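PDB 3IUV: uncharacterized TetR family protein from Streptomyces coelicolor A3, which is of unknown function but probably binds DNA as a TetR-family transcriptional regulator. Local coordinates for residues A[26-38]-A[47-59]. Sequence-based numbering, arbitrary orientation.
Sequences KGIAGLSHRTVAA and TTYHFATLDDLMV
With CG anti to its own carbonyl carbon (chi1 -73°), His33 lays its imidazole against residues 51-53, where NE2 donates to Phe51 O at 2.7 Å. The N-H...O angle is 148°. Thr47 CG2 meets the ring at its edge, near the plane, 3.2 Å from His33 CD2. Thr48 crosses the His33 side chain at about a right angle, its CG2 near CD2. Leu54 runs past the imidazole in the opposite direction and brings CD2 close to ND1. Methyls of helix 44-50 and of Leu54 pack round the ring, and its N-H grips the link between helices 44-50 and 54-73. An alanine in place of His33 is likely to leave Phe51 O without this donor and open a gap between Thr47 and Leu54.

Val36 and Leu57 meet tip to tip, CG2 to CD1 at 3.4 Å. Leu31 CD2 packs on Leu54 CD1 at 3.7 Å and touches CE of selenomethionine Met58 at 3.4 Å. The Met58 chain bends at chi3 (-147°), and its CE also meets Ile28 CD1.

Helix 44-50 is probably the recognition helix, as in other TetR proteins, and His33, at the start of helix 33-40, holds its C-terminal end. Ile28 also packs on Ile28 of the second subunit. Helix 11-24 completes the core, with Ala19 against Leu31 and Leu57, and Ile15 against Phe51.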
# COMPACT_ATOMS: atom_id res chain seq x y z
N LYS A 26 17.74 0.88 0.89
CA LYS A 26 18.12 -0.41 0.32
C LYS A 26 17.04 -1.49 0.50
O LYS A 26 17.24 -2.65 0.15
CB LYS A 26 19.45 -0.91 0.90
CG LYS A 26 20.69 -0.39 0.19
CD LYS A 26 20.79 -0.92 -1.24
CE LYS A 26 22.02 -0.36 -1.95
NZ LYS A 26 22.12 -0.82 -3.36
N GLY A 27 15.90 -1.09 1.06
CA GLY A 27 14.72 -1.93 1.11
C GLY A 27 14.77 -3.11 2.06
O GLY A 27 15.75 -3.32 2.78
N ILE A 28 13.68 -3.88 2.06
CA ILE A 28 13.56 -5.09 2.86
C ILE A 28 14.78 -5.99 2.74
O ILE A 28 15.17 -6.67 3.69
CB ILE A 28 12.29 -5.89 2.45
CG1 ILE A 28 12.41 -7.36 2.87
CG2 ILE A 28 12.03 -5.79 0.94
CD1 ILE A 28 12.32 -7.59 4.36
N ALA A 29 15.38 -5.99 1.56
CA ALA A 29 16.41 -6.95 1.21
C ALA A 29 17.83 -6.48 1.50
O ALA A 29 18.78 -7.25 1.39
CB ALA A 29 16.28 -7.35 -0.24
N GLY A 30 17.97 -5.20 1.86
CA GLY A 30 19.29 -4.64 2.10
C GLY A 30 19.66 -4.52 3.57
O GLY A 30 20.70 -3.95 3.92
N LEU A 31 18.82 -5.07 4.44
CA LEU A 31 18.99 -4.89 5.87
C LEU A 31 19.14 -6.20 6.64
O LEU A 31 18.21 -7.01 6.71
CB LEU A 31 17.84 -4.04 6.43
CG LEU A 31 17.41 -4.29 7.88
CD1 LEU A 31 17.16 -2.99 8.60
CD2 LEU A 31 16.18 -5.18 7.91
N SER A 32 20.31 -6.39 7.22
CA SER A 32 20.61 -7.57 8.01
C SER A 32 21.51 -7.15 9.14
O SER A 32 22.19 -6.13 9.04
CB SER A 32 21.33 -8.61 7.17
OG SER A 32 22.69 -8.22 7.01
N HIS A 33 21.54 -7.94 10.22
CA HIS A 33 22.42 -7.66 11.35
C HIS A 33 23.74 -7.06 10.95
O HIS A 33 24.20 -6.08 11.53
CB HIS A 33 22.71 -8.93 12.13
CG HIS A 33 21.54 -9.41 12.93
ND1 HIS A 33 20.72 -10.42 12.50
CD2 HIS A 33 21.03 -8.97 14.10
CE1 HIS A 33 19.76 -10.61 13.39
NE2 HIS A 33 19.92 -9.73 14.37
N ARG A 34 24.36 -7.66 9.94
CA ARG A 34 25.68 -7.25 9.53
C ARG A 34 25.64 -5.87 8.86
O ARG A 34 26.55 -5.06 9.04
CB ARG A 34 26.32 -8.31 8.63
CG ARG A 34 27.82 -8.29 8.62
CD ARG A 34 28.41 -9.69 8.75
NE ARG A 34 29.86 -9.65 8.92
CZ ARG A 34 30.57 -10.60 9.52
NH1 ARG A 34 29.97 -11.67 10.02
NH2 ARG A 34 31.89 -10.48 9.64
N THR A 35 24.57 -5.58 8.12
CA THR A 35 24.47 -4.33 7.36
C THR A 35 24.00 -3.19 8.24
O THR A 35 24.40 -2.04 8.07
CB THR A 35 23.49 -4.43 6.18
OG1 THR A 35 23.45 -5.77 5.69
CG2 THR A 35 23.93 -3.48 5.09
N VAL A 36 23.11 -3.53 9.16
CA VAL A 36 22.73 -2.62 10.23
C VAL A 36 23.92 -2.33 11.15
O VAL A 36 24.10 -1.21 11.61
CB VAL A 36 21.57 -3.20 11.03
CG1 VAL A 36 20.87 -2.11 11.80
CG2 VAL A 36 20.60 -3.88 10.08
N ALA A 37 24.74 -3.34 11.43
CA ALA A 37 25.93 -3.11 12.26
C ALA A 37 26.85 -2.11 11.57
O ALA A 37 27.27 -1.12 12.16
CB ALA A 37 26.65 -4.42 12.54
N ALA A 38 27.16 -2.38 10.31
CA ALA A 38 27.93 -1.45 9.51
C ALA A 38 27.35 -0.04 9.60
O ALA A 38 28.02 0.88 10.06
CB ALA A 38 27.99 -1.91 8.05
N THR A 47 24.36 -5.38 18.03
CA THR A 47 23.28 -5.59 17.11
C THR A 47 22.46 -6.81 17.53
O THR A 47 21.23 -6.76 17.64
CB THR A 47 23.92 -5.73 15.71
OG1 THR A 47 23.71 -4.51 14.97
CG2 THR A 47 23.40 -6.97 14.96
N THR A 48 23.13 -7.92 17.82
CA THR A 48 22.39 -9.12 18.11
C THR A 48 21.95 -9.16 19.59
O THR A 48 20.95 -9.77 19.96
CB THR A 48 23.19 -10.35 17.67
OG1 THR A 48 24.35 -10.49 18.48
CG2 THR A 48 23.63 -10.18 16.21
N TYR A 49 22.71 -8.47 20.43
CA TYR A 49 22.40 -8.39 21.85
C TYR A 49 21.03 -7.73 22.00
O TYR A 49 20.21 -8.09 22.84
CB TYR A 49 23.51 -7.60 22.56
CG TYR A 49 23.27 -7.30 24.01
CD1 TYR A 49 23.02 -8.33 24.91
CD2 TYR A 49 23.29 -5.99 24.49
CE1 TYR A 49 22.80 -8.06 26.24
CE2 TYR A 49 23.07 -5.71 25.81
CZ TYR A 49 22.83 -6.75 26.69
OH TYR A 49 22.61 -6.49 28.02
N HIS A 50 20.77 -6.79 21.12
CA HIS A 50 19.49 -6.12 21.13
C HIS A 50 18.44 -6.77 20.23
O HIS A 50 17.25 -6.63 20.47
CB HIS A 50 19.70 -4.64 20.80
CG HIS A 50 20.46 -3.91 21.85
ND1 HIS A 50 19.92 -3.62 23.08
CD2 HIS A 50 21.74 -3.45 21.87
CE1 HIS A 50 20.83 -3.00 23.82
NE2 HIS A 50 21.93 -2.88 23.10
N PHE A 51 18.86 -7.49 19.20
CA PHE A 51 17.87 -8.10 18.32
C PHE A 51 18.34 -9.44 17.84
O PHE A 51 19.20 -9.52 16.96
CB PHE A 51 17.57 -7.20 17.11
CG PHE A 51 17.13 -5.82 17.49
CD1 PHE A 51 18.02 -4.75 17.41
CD2 PHE A 51 15.84 -5.58 17.94
CE1 PHE A 51 17.62 -3.46 17.77
CE2 PHE A 51 15.44 -4.30 18.31
CZ PHE A 51 16.33 -3.24 18.23
N ALA A 52 17.77 -10.50 18.40
CA ALA A 52 18.06 -11.86 17.98
C ALA A 52 17.58 -12.16 16.55
O ALA A 52 18.41 -12.37 15.64
CB ALA A 52 17.46 -12.84 18.94
N THR A 53 16.26 -12.20 16.34
CA THR A 53 15.74 -12.46 15.00
C THR A 53 15.95 -11.22 14.17
O THR A 53 16.08 -10.13 14.73
CB THR A 53 14.24 -12.85 14.97
OG1 THR A 53 13.43 -11.67 15.03
CG2 THR A 53 13.90 -13.75 16.13
N LEU A 54 15.99 -11.39 12.86
CA LEU A 54 16.05 -10.25 11.95
C LEU A 54 14.71 -9.57 12.07
O LEU A 54 14.57 -8.39 11.75
CB LEU A 54 16.27 -10.71 10.51
CG LEU A 54 17.19 -9.87 9.61
CD1 LEU A 54 16.82 -8.39 9.67
CD2 LEU A 54 18.67 -10.09 9.97
N ASP A 55 13.72 -10.33 12.53
CA ASP A 55 12.36 -9.82 12.67
C ASP A 55 12.29 -8.73 13.71
O ASP A 55 11.76 -7.66 13.44
CB ASP A 55 11.38 -10.93 13.04
CG ASP A 55 11.07 -11.84 11.88
OD1 ASP A 55 10.58 -12.96 12.12
OD2 ASP A 55 11.34 -11.44 10.72
N ASP A 56 12.84 -9.02 14.88
CA ASP A 56 12.81 -8.09 16.00
C ASP A 56 13.36 -6.76 15.56
O ASP A 56 12.86 -5.70 15.93
CB ASP A 56 13.62 -8.64 17.15
CG ASP A 56 13.34 -10.09 17.40
OD1 ASP A 56 14.30 -10.87 17.57
OD2 ASP A 56 12.15 -10.45 17.39
N LEU A 57 14.39 -6.81 14.72
CA LEU A 57 14.91 -5.57 14.19
C LEU A 57 13.86 -4.88 13.32
O LEU A 57 13.48 -3.74 13.58
CB LEU A 57 16.20 -5.82 13.42
CG LEU A 57 17.15 -4.62 13.50
CD1 LEU A 57 18.04 -4.58 12.28
CD2 LEU A 57 16.35 -3.32 13.63
N MSE A 58 13.35 -5.57 12.30
CA MSE A 58 12.28 -5.00 11.48
C MSE A 58 11.03 -4.71 12.30
O MSE A 58 10.26 -3.81 11.95
CB MSE A 58 11.92 -5.91 10.32
CG MSE A 58 13.02 -6.03 9.29
SE MSE A 58 12.43 -6.88 7.65
CE MSE A 58 14.12 -7.80 7.20
N VAL A 59 10.82 -5.46 13.37
CA VAL A 59 9.62 -5.28 14.18
C VAL A 59 9.75 -4.01 14.99
O VAL A 59 8.80 -3.22 15.06
CB VAL A 59 9.34 -6.44 15.14
CG1 VAL A 59 8.13 -6.10 16.03
CG2 VAL A 59 9.10 -7.71 14.35